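Local atomic coordinates of ATPase associated with various cellular activities, AAA_5 (Staphylothermus marinus, PDB entry 6N0S), a protein that is the N-terminal EVE-like domain of an McrB restriction protein, resembles PUA-like RNA-binding domains and probably binds nucleic acid for a motor that probably hydrolyses ATP. Residues S40-R43 with G44-S48; H67-G70 with K71-I74; R100-F103 with L104-I108; R125-R128 with S129-F132; P168-P171 with E172-E175. All coordinates share one frame; numbering follows the deposited sequence.

Contact 1. Residues S40-R43 with G44-S48; sequences SEYR and GIRYS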
loop_
_atom_site.group_PDB
_atom_site.type_symbol
_atom_site.label_atom_id
_atom_site.label_comp_id
_atom_site.label_asym_id
_atom_site.label_seq_id
_atom_site.Cartn_x
_atom_site.Cartn_y
_atom_site.Cartn_z
ATOM N N SER A 40 1.816 -10.654 9.184
ATOM C CA SER A 40 3.149 -10.192 9.572
ATOM C C SER A 40 3.488 -8.826 8.965
ATOM O O SER A 40 4.281 -8.065 9.547
ATOM C CB SER A 40 4.204 -11.225 9.185
ATOM O OG SER A 40 4.443 -11.242 7.803
ATOM N N GLU A 41 2.934 -8.516 7.792
ATOM C CA GLU A 41 3.128 -7.198 7.168
ATOM C C GLU A 41 2.436 -6.108 7.967
ATOM O O GLU A 41 3.045 -5.090 8.323
ATOM C CB GLU A 41 2.596 -7.229 5.746
ATOM C CG GLU A 41 3.431 -8.139 4.834
ATOM C CD GLU A 41 2.664 -8.797 3.677
ATOM O OE1 GLU A 41 2.046 -8.093 2.815
ATOM O OE2 GLU A 41 2.722 -10.048 3.618
ATOM N N TYR A 42 1.167 -6.321 8.283
ATOM C CA TYR A 42 0.469 -5.422 9.185
ATOM C C TYR A 42 1.203 -5.278 10.510
ATOM O O TYR A 42 1.393 -4.163 11.012
ATOM C CB TYR A 42 -0.941 -5.953 9.407
ATOM C CG TYR A 42 -1.800 -5.109 10.324
ATOM C CD1 TYR A 42 -1.849 -3.740 10.186
ATOM C CD2 TYR A 42 -2.588 -5.692 11.307
ATOM C CE1 TYR A 42 -2.655 -2.962 11.005
ATOM C CE2 TYR A 42 -3.413 -4.921 12.115
ATOM C CZ TYR A 42 -3.438 -3.555 11.951
ATOM O OH TYR A 42 -4.242 -2.776 12.751
ATOM N N ARG A 43 1.591 -6.401 11.127
ATOM C CA ARG A 43 2.260 -6.296 12.415
ATOM C C ARG A 43 3.571 -5.525 12.271
ATOM O O ARG A 43 3.870 -4.633 13.075
ATOM C CB ARG A 43 2.467 -7.703 13.011
ATOM C CG ARG A 43 2.772 -7.766 14.514
ATOM C CD ARG A 43 2.231 -9.091 15.186
ATOM N NE ARG A 43 2.449 -10.219 14.302
ATOM C CZ ARG A 43 1.528 -11.076 13.889
ATOM N NH1 ARG A 43 0.287 -11.013 14.312
ATOM N NH2 ARG A 43 1.873 -12.019 13.035
ATOM N N GLY A 44 4.344 -5.818 11.224
ATOM C CA GLY A 44 5.596 -5.100 11.004
ATOM C C GLY A 44 5.418 -3.610 10.775
ATOM O O GLY A 44 6.167 -2.786 11.316
ATOM N N ILE A 45 4.457 -3.226 9.935
ATOM C CA ILE A 45 4.357 -1.803 9.659
ATOM C C ILE A 45 3.791 -1.061 10.872
ATOM O O ILE A 45 4.216 0.060 11.182
ATOM C CB ILE A 45 3.561 -1.562 8.354
ATOM C CG1 ILE A 45 3.933 -0.194 7.768
ATOM C CG2 ILE A 45 2.120 -1.708 8.586
ATOM C CD1 ILE A 45 3.587 -0.062 6.242
ATOM N N ARG A 46 2.847 -1.670 11.593
ATOM C CA ARG A 46 2.342 -1.052 12.818
ATOM C C ARG A 46 3.467 -0.823 13.825
ATOM O O ARG A 46 3.574 0.255 14.421
ATOM C CB ARG A 46 1.251 -1.937 13.437
ATOM C CG ARG A 46 0.071 -1.206 14.052
ATOM C CD ARG A 46 -1.052 -2.165 14.499
ATOM N NE ARG A 46 -0.627 -3.118 15.528
ATOM C CZ ARG A 46 -0.459 -4.431 15.342
ATOM N NH1 ARG A 46 -0.686 -4.996 14.153
ATOM N NH2 ARG A 46 -0.069 -5.189 16.358
ATOM N N TYR A 47 4.332 -1.821 14.015
ATOM C CA TYR A 47 5.439 -1.683 14.953
ATOM C C TYR A 47 6.466 -0.673 14.445
ATOM O O TYR A 47 7.055 0.078 15.240
ATOM C CB TYR A 47 6.078 -3.052 15.192
ATOM C CG TYR A 47 7.247 -3.036 16.147
ATOM C CD1 TYR A 47 7.068 -2.767 17.500
ATOM C CD2 TYR A 47 8.531 -3.287 15.697
ATOM C CE1 TYR A 47 8.149 -2.752 18.386
ATOM C CE2 TYR A 47 9.613 -3.276 16.561
ATOM C CZ TYR A 47 9.417 -3.008 17.908
ATOM O OH TYR A 47 10.505 -2.990 18.748
ATOM N N SER A 48 6.669 -0.618 13.126
ATOM C CA SER A 48 7.566 0.378 12.557
ATOM C C SER A 48 7.039 1.786 12.804
ATOM O O SER A 48 7.806 2.706 13.114
ATOM C CB SER A 48 7.735 0.142 11.049
ATOM O OG SER A 48 8.382 -1.110 10.754
#
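Two turns of the helix 39-52, which packs against strand 54-61 of this EVE-like domain, carry a cation-pi pair between Y42 and R46, one helical turn apart. R46 brings its guanidinium over one face of the phenol ring: R46 CZ stands 4.7 Å from the centroid of the Y42 ring and only 22° off the ring normal. R46 NH1 reaches Y42 CE2 at 3.4 Å, near the rim of the ring. The two planes are turned 56° against each other, so this is a tilted approach and not a flat stack. With CG of Y42 anti to the backbone N (chi1 -180°), the ring leans along the helix to meet R46. R46 CD already lies close to Y42 CZ, and the bend at chi3 turns NE and the guanidinium back over the ring. Beneath the pair the backbone is regular; R46 N, for instance, donates to Y42 O at 2.9 Å. Farther on, G44 O takes two bonds from S48, one from its N and one from its OG at 2.8 Å, from opposite faces of the carbonyl plane. Y42 also stacks on F133 and its OH hydrogen-bonds E89, while E41 turns to R164, Y165 and L166. Held by both ring and hydroxyl, the phenol offers a fixed pi surface that probably steadies the R46 cation.

Contact 2. Residues H67-G70 with K71-I74; sequences HDLG and KTFI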
loop_
_atom_site.group_PDB
_atom_site.type_symbol
_atom_site.label_atom_id
_atom_site.label_comp_id
_atom_site.label_asym_id
_atom_site.label_seq_id
_atom_site.Cartn_x
_atom_site.Cartn_y
_atom_site.Cartn_z
ATOM N N HIS A 67 -1.252 -1.422 -17.995
ATOM C CA HIS A 67 -0.594 -1.811 -19.243
ATOM C C HIS A 67 0.634 -0.957 -19.542
ATOM O O HIS A 67 1.593 -1.449 -20.153
ATOM C CB HIS A 67 -1.582 -1.719 -20.402
ATOM C CG HIS A 67 -2.547 -0.585 -20.268
ATOM N ND1 HIS A 67 -3.656 -0.650 -19.452
ATOM C CD2 HIS A 67 -2.553 0.653 -20.815
ATOM C CE1 HIS A 67 -4.315 0.494 -19.517
ATOM N NE2 HIS A 67 -3.667 1.302 -20.338
ATOM N N ASP A 68 0.632 0.307 -19.115
ATOM C CA ASP A 68 1.715 1.237 -19.423
ATOM C C ASP A 68 2.631 1.515 -18.241
ATOM O O ASP A 68 3.799 1.855 -18.445
ATOM C CB ASP A 68 1.146 2.573 -19.924
ATOM C CG ASP A 68 0.425 2.445 -21.266
ATOM O OD1 ASP A 68 0.891 1.662 -22.130
ATOM O OD2 ASP A 68 -0.607 3.130 -21.452
ATOM N N LEU A 69 2.129 1.392 -17.017
ATOM C CA LEU A 69 2.940 1.605 -15.828
ATOM C C LEU A 69 3.234 0.302 -15.088
ATOM O O LEU A 69 3.635 0.324 -13.916
ATOM C CB LEU A 69 2.242 2.624 -14.920
ATOM C CG LEU A 69 2.065 4.015 -15.553
ATOM C CD1 LEU A 69 1.155 4.916 -14.715
ATOM C CD2 LEU A 69 3.426 4.707 -15.780
ATOM N N GLY A 70 3.072 -0.838 -15.759
ATOM C CA GLY A 70 3.405 -2.102 -15.128
ATOM C C GLY A 70 4.866 -2.162 -14.710
ATOM O O GLY A 70 5.752 -1.640 -15.385
ATOM N N LYS A 71 5.120 -2.821 -13.585
ATOM C CA LYS A 71 6.469 -2.971 -13.042
ATOM C C LYS A 71 7.186 -1.625 -12.955
ATOM O O LYS A 71 8.256 -1.422 -13.525
ATOM C CB LYS A 71 7.286 -3.959 -13.876
ATOM C CG LYS A 71 6.871 -5.414 -13.709
ATOM C CD LYS A 71 7.699 -6.341 -14.590
ATOM C CE LYS A 71 7.952 -7.673 -13.907
ATOM N NZ LYS A 71 8.745 -7.459 -12.670
ATOM N N THR A 72 6.583 -0.696 -12.208
ATOM C CA THR A 72 7.213 0.603 -11.996
ATOM C C THR A 72 6.832 1.121 -10.622
ATOM O O THR A 72 5.771 0.793 -10.077
ATOM C CB THR A 72 6.829 1.635 -13.102
ATOM O OG1 THR A 72 5.654 2.352 -12.735
ATOM C CG2 THR A 72 6.546 0.934 -14.394
ATOM N N PHE A 73 7.728 1.920 -10.057
ATOM C CA PHE A 73 7.438 2.669 -8.851
ATOM C C PHE A 73 6.928 4.028 -9.306
ATOM O O PHE A 73 7.634 4.741 -10.021
ATOM C CB PHE A 73 8.685 2.788 -7.973
ATOM C CG PHE A 73 9.281 1.460 -7.616
ATOM C CD1 PHE A 73 10.196 0.860 -8.452
ATOM C CD2 PHE A 73 8.908 0.811 -6.471
ATOM C CE1 PHE A 73 10.749 -0.374 -8.150
ATOM C CE2 PHE A 73 9.470 -0.443 -6.141
ATOM C CZ PHE A 73 10.362 -1.030 -6.997
ATOM N N ILE A 74 5.720 4.392 -8.897
ATOM C CA ILE A 74 5.086 5.574 -9.466
ATOM C C ILE A 74 5.126 6.804 -8.559
ATOM O O ILE A 74 4.956 7.925 -9.050
ATOM C CB ILE A 74 3.625 5.286 -9.895
ATOM C CG1 ILE A 74 2.741 4.924 -8.693
ATOM C CG2 ILE A 74 3.596 4.219 -11.017
ATOM C CD1 ILE A 74 1.244 4.921 -9.075
#
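T72 lays its side chain against the carbonyl of L69, three residues back, where the loop after strand 54-61 runs into strand 72-80. T72 OG1 donates to L69 O at 3.1 Å, a bond from the first residue of the strand back to the end of the loop. The donor lies 31° from the carbonyl plane, and the C=O...OG1 angle is 126°, so the hydroxyl comes in well off the line of the carbonyl. Chi1 of T72, 90°, sets OG1 between the backbone N and the carbonyl carbon and leaves CG2 beside the N, which turns the hydroxyl back onto the loop. K71 and T72 both face I61 of the neighbouring antiparallel strand and form a G1 beta bulge; K71 fills its first position with positive phi, a backbone shape more often taken by glycine. The bulge sits where the hairpin from strand 54-61 re-enters the five-stranded mixed sheet. T72 bonds through its backbone to I61, and farther along I74 pairs with H59. K71 points away from the loop, its side chain touching Y60, Y149 and H158. L69, at the end of the loop, touches L24 and P146 with its side chain, and S66 OG takes a hydrogen bond from its N. I74 points toward the loop as T72 does, and its approach is looser and apolar, the branch methyl I74 CG2 standing 4.4 Å from L69 CB.

Contact 3. Residues R100-F103 with L104-I108; sequences RKIF and LDNGI
K101 and D105, one turn apart near the C-terminal end of helix 92-105, form a salt bridge on the exposed side of the helix. From its CB, K101 runs out beside its own carbonyl carbon; K101 CG passes 3.9 Å from D105 OD2, and CD carries the chain onward. K101 CE comes to 4.2 Å from D105 OD2, and the bend at chi4 (47°) turns K101 NZ inward to donate to that oxygen at 3.0 Å. NZ arrives at the syn lone pair of OD2, on the side of the other oxygen, and the two side chains meet at a slant. N106 uses its amide differently: N106 ND2 donates to I102 O at 2.8 Å, nearly straight at 172° and within 7° of the amide plane, which fixes the rotation of the amide. The helix closes in a Schellman motif. G107, with positive phi, is the C-prime residue, I108 N reaches back to F103 O at 3.1 Å, and G107 N bonds to L104 O. N106 N also donates to F103 O, from the opposite face of the carbonyl to I108 N, so two bonds grip that oxygen as the helix unwinds. I108 folds over the end, its CD1 4.0 Å from F103 CB. Around this end, R100 makes a salt bridge to D114 of helix 110-124, the F103 ring meets Y116 edge-to-face, L104 touches I113 of the same helix, and I108 packs on D25 and H26 in the loop before strand 30-34.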
loop_
_atom_site.group_PDB
_atom_site.type_symbol
_atom_site.label_atom_id
_atom_site.label_comp_id
_atom_site.label_asym_id
_atom_site.label_seq_id
_atom_site.Cartn_x
_atom_site.Cartn_y
_atom_site.Cartn_z
ATOM N N ARG A 100 -14.905 4.505 0.241
ATOM C CA ARG A 100 -15.695 5.209 -0.787
ATOM C C ARG A 100 -15.753 6.706 -0.495
ATOM O O ARG A 100 -15.602 7.541 -1.403
ATOM C CB ARG A 100 -17.110 4.619 -0.866
ATOM C CG ARG A 100 -18.099 5.391 -1.844
ATOM C CD ARG A 100 -19.438 4.632 -2.056
ATOM N NE ARG A 100 -19.272 3.340 -2.716
ATOM C CZ ARG A 100 -19.225 3.131 -4.022
ATOM N NH1 ARG A 100 -19.359 4.134 -4.890
ATOM N NH2 ARG A 100 -19.039 1.890 -4.460
ATOM N N LYS A 101 -15.972 7.072 0.770
ATOM C CA LYS A 101 -15.959 8.483 1.135
ATOM C C LYS A 101 -14.605 9.109 0.854
ATOM O O LYS A 101 -14.520 10.197 0.272
ATOM C CB LYS A 101 -16.352 8.650 2.602
ATOM C CG LYS A 101 -16.142 10.055 3.141
ATOM C CD LYS A 101 -16.794 10.209 4.515
ATOM C CE LYS A 101 -16.225 11.386 5.289
ATOM N NZ LYS A 101 -16.152 12.626 4.451
ATOM N N ILE A 102 -13.520 8.445 1.248
ATOM C CA ILE A 102 -12.204 9.026 0.995
ATOM C C ILE A 102 -11.973 9.189 -0.503
ATOM O O ILE A 102 -11.455 10.218 -0.959
ATOM C CB ILE A 102 -11.103 8.175 1.651
ATOM C CG1 ILE A 102 -11.199 8.282 3.161
ATOM C CG2 ILE A 102 -9.753 8.671 1.219
ATOM C CD1 ILE A 102 -10.481 7.172 3.928
ATOM N N PHE A 103 -12.315 8.171 -1.298
ATOM C CA PHE A 103 -12.026 8.264 -2.723
ATOM C C PHE A 103 -12.891 9.354 -3.388
ATOM O O PHE A 103 -12.397 10.121 -4.226
ATOM C CB PHE A 103 -12.224 6.888 -3.390
ATOM C CG PHE A 103 -11.241 5.789 -2.943
ATOM C CD1 PHE A 103 -10.118 6.053 -2.163
ATOM C CD2 PHE A 103 -11.459 4.484 -3.345
ATOM C CE1 PHE A 103 -9.246 5.012 -1.779
ATOM C CE2 PHE A 103 -10.603 3.457 -2.981
ATOM C CZ PHE A 103 -9.495 3.721 -2.205
ATOM N N LEU A 104 -14.178 9.458 -3.012
ATOM C CA LEU A 104 -15.039 10.516 -3.582
ATOM C C LEU A 104 -14.521 11.897 -3.215
ATOM O O LEU A 104 -14.428 12.777 -4.075
ATOM C CB LEU A 104 -16.503 10.374 -3.119
ATOM C CG LEU A 104 -17.347 9.212 -3.685
ATOM C CD1 LEU A 104 -18.603 8.928 -2.829
ATOM C CD2 LEU A 104 -17.743 9.422 -5.143
ATOM N N ASP A 105 -14.123 12.097 -1.955
ATOM C CA ASP A 105 -13.568 13.387 -1.552
ATOM C C ASP A 105 -12.271 13.731 -2.266
ATOM O O ASP A 105 -11.836 14.886 -2.185
ATOM C CB ASP A 105 -13.314 13.433 -0.041
ATOM C CG ASP A 105 -14.601 13.325 0.778
ATOM O OD1 ASP A 105 -15.698 13.181 0.181
ATOM O OD2 ASP A 105 -14.513 13.366 2.024
ATOM N N ASN A 106 -11.643 12.780 -2.961
ATOM C CA ASN A 106 -10.402 13.029 -3.690
ATOM C C ASN A 106 -10.635 13.054 -5.187
ATOM O O ASN A 106 -9.676 13.029 -5.968
ATOM C CB ASN A 106 -9.338 11.986 -3.296
ATOM C CG ASN A 106 -8.665 12.337 -1.995
ATOM O OD1 ASN A 106 -7.655 13.013 -2.000
ATOM N ND2 ASN A 106 -9.275 11.974 -0.872
ATOM N N GLY A 107 -11.895 13.144 -5.606
ATOM C CA GLY A 107 -12.224 13.368 -6.990
ATOM C C GLY A 107 -12.313 12.129 -7.834
ATOM O O GLY A 107 -12.407 12.247 -9.060
ATOM N N ILE A 108 -12.251 10.938 -7.234
ATOM C CA ILE A 108 -12.444 9.716 -8.003
ATOM C C ILE A 108 -13.933 9.503 -8.223
ATOM O O ILE A 108 -14.738 9.637 -7.296
ATOM C CB ILE A 108 -11.821 8.514 -7.283
ATOM C CG1 ILE A 108 -10.327 8.780 -7.042
ATOM C CG2 ILE A 108 -12.036 7.260 -8.134
ATOM C CD1 ILE A 108 -9.600 7.662 -6.345
#

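Contact 4. Residues R125-R128 with S129-F132; sequences RPSR and SDRF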
loop_
_atom_site.group_PDB
_atom_site.type_symbol
_atom_site.label_atom_id
_atom_site.label_comp_id
_atom_site.label_asym_id
_atom_site.label_seq_id
_atom_site.Cartn_x
_atom_site.Cartn_y
_atom_site.Cartn_z
ATOM N N ARG A 125 -12.577 -12.204 -1.306
ATOM C CA ARG A 125 -13.765 -12.908 -0.814
ATOM C C ARG A 125 -13.917 -12.829 0.703
ATOM O O ARG A 125 -13.755 -13.832 1.400
ATOM C CB ARG A 125 -13.726 -14.364 -1.277
ATOM C CG ARG A 125 -13.527 -14.483 -2.796
ATOM C CD ARG A 125 -13.403 -15.912 -3.283
ATOM N NE ARG A 125 -12.137 -16.528 -2.893
ATOM C CZ ARG A 125 -10.973 -16.321 -3.505
ATOM N NH1 ARG A 125 -10.891 -15.512 -4.557
ATOM N NH2 ARG A 125 -9.880 -16.920 -3.066
ATOM N N PRO A 126 -14.262 -11.670 1.246
ATOM C CA PRO A 126 -14.414 -11.555 2.691
ATOM C C PRO A 126 -15.597 -12.361 3.196
ATOM O O PRO A 126 -16.546 -12.653 2.473
ATOM C CB PRO A 126 -14.653 -10.057 2.907
ATOM C CG PRO A 126 -14.263 -9.409 1.632
ATOM C CD PRO A 126 -14.571 -10.405 0.574
ATOM N N SER A 127 -15.524 -12.701 4.470
ATOM C CA SER A 127 -16.639 -13.235 5.220
ATOM C C SER A 127 -17.041 -12.219 6.277
ATOM O O SER A 127 -16.336 -11.232 6.519
ATOM C CB SER A 127 -16.261 -14.565 5.865
ATOM O OG SER A 127 -15.430 -14.359 7.003
ATOM N N ARG A 128 -18.172 -12.488 6.929
ATOM C CA ARG A 128 -18.708 -11.547 7.907
ATOM C C ARG A 128 -17.736 -11.318 9.055
ATOM O O ARG A 128 -17.712 -10.227 9.638
ATOM C CB ARG A 128 -20.054 -12.052 8.445
ATOM C CG ARG A 128 -20.919 -12.769 7.397
ATOM C CD ARG A 128 -22.432 -12.683 7.676
ATOM N NE ARG A 128 -23.203 -12.934 6.450
ATOM C CZ ARG A 128 -23.358 -12.048 5.466
ATOM N NH1 ARG A 128 -22.802 -10.847 5.562
ATOM N NH2 ARG A 128 -24.065 -12.359 4.381
ATOM N N SER A 129 -16.932 -12.327 9.393
ATOM C CA SER A 129 -15.987 -12.224 10.490
ATOM C C SER A 129 -14.649 -11.600 10.097
ATOM O O SER A 129 -13.917 -11.132 10.981
ATOM C CB SER A 129 -15.729 -13.621 11.069
ATOM O OG SER A 129 -15.783 -14.592 10.037
ATOM N N ASP A 130 -14.301 -11.584 8.813
ATOM C CA ASP A 130 -12.978 -11.112 8.416
ATOM C C ASP A 130 -12.805 -9.654 8.809
ATOM O O ASP A 130 -13.719 -8.842 8.656
ATOM C CB ASP A 130 -12.773 -11.280 6.911
ATOM C CG ASP A 130 -12.682 -12.738 6.483
ATOM O OD1 ASP A 130 -12.460 -13.592 7.353
ATOM O OD2 ASP A 130 -12.819 -13.026 5.272
ATOM N N ARG A 131 -11.619 -9.325 9.307
ATOM C CA ARG A 131 -11.263 -7.991 9.755
ATOM C C ARG A 131 -10.214 -7.375 8.842
ATOM O O ARG A 131 -9.370 -8.076 8.270
ATOM C CB ARG A 131 -10.685 -8.013 11.172
ATOM C CG ARG A 131 -11.409 -8.924 12.148
ATOM C CD ARG A 131 -12.829 -8.448 12.348
ATOM N NE ARG A 131 -12.827 -7.088 12.888
ATOM C CZ ARG A 131 -13.850 -6.247 12.816
ATOM N NH1 ARG A 131 -14.974 -6.604 12.207
ATOM N NH2 ARG A 131 -13.737 -5.037 13.334
ATOM N N PHE A 132 -10.208 -6.051 8.818
ATOM C CA PHE A 132 -9.460 -5.249 7.860
ATOM C C PHE A 132 -8.704 -4.152 8.592
ATOM O O PHE A 132 -9.206 -3.601 9.571
ATOM C CB PHE A 132 -10.417 -4.630 6.806
ATOM C CG PHE A 132 -10.947 -5.624 5.853
ATOM C CD1 PHE A 132 -12.073 -6.376 6.157
ATOM C CD2 PHE A 132 -10.299 -5.845 4.668
ATOM C CE1 PHE A 132 -12.518 -7.344 5.296
ATOM C CE2 PHE A 132 -10.767 -6.806 3.777
ATOM C CZ PHE A 132 -11.860 -7.559 4.098
HETATM O O HOH W 1 -15.929 -8.638 7.097
#
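Hydrogen bonds from S127 to D130 dominate this loop. The backbone N of S127 donates to D130 OD2 at 2.8 Å, approaching from well above the carboxylate plane, 62° out of it. With chi1 at -68°, CG of D130 lies beside its own backbone N, which folds the carboxylate back over the start of the turn. In return D130 N donates to S127 O at 3.1 Å, closing a type I beta turn from S127 to D130 in the connection between helix 110-124 and strand 132-136. The hydroxyls of S127 and S129 share a hydrogen bond of 3.1 Å between their OG atoms, and a weak, unsettled one links S127 OG to D130 OD1. D130 OD1 also has a long, weak ion pair with K36. Water comes next: water 1 sits between the carbonyls, 2.7 Å from S127 O and equally far from D130 O, so it bridges the two. The apolar part is a meeting of P126 and F132, whose side chains cross at about a right angle. P126 CG touches F132 CZ at 3.9 Å, at the edge of the ring and near its plane, while F132 packs on W32, M34, I95 and I124, and P126 on W92 and R121.

Contact 5. Residues P168-P171 with E172-E175; sequences PIRP and EDYE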
loop_
_atom_site.group_PDB
_atom_site.type_symbol
_atom_site.label_atom_id
_atom_site.label_comp_id
_atom_site.label_asym_id
_atom_site.label_seq_id
_atom_site.Cartn_x
_atom_site.Cartn_y
_atom_site.Cartn_z
ATOM N N PRO A 168 9.053 -4.261 3.606
ATOM C CA PRO A 168 10.053 -3.316 4.100
ATOM C C PRO A 168 11.210 -3.221 3.127
ATOM O O PRO A 168 11.570 -4.207 2.489
ATOM C CB PRO A 168 10.498 -3.979 5.421
ATOM C CG PRO A 168 10.444 -5.411 5.096
ATOM C CD PRO A 168 9.272 -5.605 4.170
ATOM N N ILE A 169 11.805 -2.024 3.025
ATOM C CA ILE A 169 13.056 -1.846 2.290
ATOM C C ILE A 169 14.068 -1.067 3.138
ATOM O O ILE A 169 13.737 -0.381 4.112
ATOM C CB ILE A 169 12.847 -1.149 0.901
ATOM C CG1 ILE A 169 12.253 0.248 1.056
ATOM C CG2 ILE A 169 11.962 -1.996 0.027
ATOM C CD1 ILE A 169 12.199 1.135 -0.295
ATOM N N ARG A 170 15.312 -1.178 2.763
ATOM C CA ARG A 170 16.350 -0.527 3.557
ATOM C C ARG A 170 16.398 0.971 3.261
ATOM O O ARG A 170 15.891 1.417 2.224
ATOM C CB ARG A 170 17.695 -1.138 3.236
ATOM C CG ARG A 170 17.773 -2.647 3.521
ATOM C CD ARG A 170 19.085 -3.228 2.960
ATOM N NE ARG A 170 19.012 -3.222 1.497
ATOM C CZ ARG A 170 20.047 -3.366 0.670
ATOM N NH1 ARG A 170 21.281 -3.546 1.156
ATOM N NH2 ARG A 170 19.832 -3.336 -0.653
ATOM N N PRO A 171 17.003 1.778 4.150
ATOM C CA PRO A 171 17.085 3.224 3.845
ATOM C C PRO A 171 17.767 3.509 2.525
ATOM O O PRO A 171 17.324 4.381 1.774
ATOM C CB PRO A 171 17.866 3.799 5.035
ATOM C CG PRO A 171 17.489 2.890 6.201
ATOM C CD PRO A 171 17.339 1.495 5.563
ATOM N N GLU A 172 18.808 2.757 2.193
ATOM C CA GLU A 172 19.511 2.988 0.946
ATOM C C GLU A 172 18.681 2.561 -0.264
ATOM O O GLU A 172 18.899 3.071 -1.371
ATOM C CB GLU A 172 20.860 2.257 1.004
ATOM C CG GLU A 172 20.749 0.776 1.204
ATOM C CD GLU A 172 21.036 0.312 2.638
ATOM O OE1 GLU A 172 21.620 -0.788 2.744
ATOM O OE2 GLU A 172 20.668 1.018 3.633
ATOM N N ASP A 173 17.731 1.629 -0.096
ATOM C CA ASP A 173 16.877 1.256 -1.221
ATOM C C ASP A 173 15.876 2.363 -1.512
ATOM O O ASP A 173 15.594 2.656 -2.675
ATOM C CB ASP A 173 16.121 -0.053 -0.953
ATOM C CG ASP A 173 17.038 -1.215 -0.618
ATOM O OD1 ASP A 173 18.176 -1.221 -1.129
ATOM O OD2 ASP A 173 16.609 -2.100 0.162
ATOM N N TYR A 174 15.321 2.964 -0.460
ATOM C CA TYR A 174 14.507 4.168 -0.595
ATOM C C TYR A 174 15.248 5.268 -1.352
ATOM O O TYR A 174 14.740 5.815 -2.330
ATOM C CB TYR A 174 14.098 4.667 0.791
ATOM C CG TYR A 174 13.431 5.992 0.694
ATOM C CD1 TYR A 174 12.074 6.087 0.345
ATOM C CD2 TYR A 174 14.151 7.165 0.885
ATOM C CE1 TYR A 174 11.459 7.309 0.217
ATOM C CE2 TYR A 174 13.539 8.401 0.745
ATOM C CZ TYR A 174 12.199 8.466 0.413
ATOM O OH TYR A 174 11.602 9.698 0.299
ATOM N N GLU A 175 16.450 5.615 -0.897
ATOM C CA GLU A 175 17.227 6.647 -1.568
ATOM C C GLU A 175 17.510 6.283 -3.010
ATOM O O GLU A 175 17.539 7.165 -3.881
ATOM C CB GLU A 175 18.540 6.890 -0.814
ATOM C CG GLU A 175 18.339 7.531 0.533
ATOM C CD GLU A 175 19.590 8.213 1.069
ATOM O OE1 GLU A 175 20.718 7.791 0.720
ATOM O OE2 GLU A 175 19.439 9.162 1.874
#
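I169, where strand 166-169 runs out toward the helix, touches the turn that follows it: I169 CB is 3.9 Å from D173 CB, and CD1 reaches toward the backbone N of Y174. It also packs on Y12, V14 and I58. R170 comes next, at the N-cap position, and carries most of the contact. The backbone N and the NE of R170 both donate to D173 OD2 at 3.0 Å, from the same face of the carboxylate; NE comes in on the syn side, 26° out of the plane. R170 NH2 lies 2.7 Å from D173 OD1, a short but weak bond. A bend at chi3 (-70°) swings the guanidinium round to this carboxylate, the two planes 56° apart. E172 lies over one face of the same group, and E172 OE1 is 3.2 Å from R170 NH1, well out of the guanidinium plane, so the attraction there is of charge alone. P171 opens the first turn, and P171 O takes the N of E175 at 3.1 Å, while R170 O takes that of Y174 almost straight. The Y174 ring stacks on Y12, and its OH hydrogen-bonds E76. R170, E172 and D173 thus form a salt-bridge network over the N-terminal turn, and the carboxylate of D173, accepting the N-cap N-H three residues earlier, supplies the side-chain-to-backbone half of a capping box.

All five contacts are local and follow one another along the chain, none nesting in or crossing another. Contact 1 lies within helix 39-52. Contact 2 finishes the loop after strand 54-61 as it enters strand 72-80. Contact 3 ends helix 92-105 ahead of helix 110-124, and contact 4 shapes the loop from that helix into strand 132-136 of the three-stranded sheet. Contact 5 joins edge strand 166-169 to helix 171-178. Contacts 2 and 5 reach the same mixed sheet, their nearest atoms about 7 Å apart. Contact 1 comes within about 6 Å of both contact 4 and contact 5, nearest atoms again, whereas contacts 4 and 5 lie on opposite sides of the chain's centre.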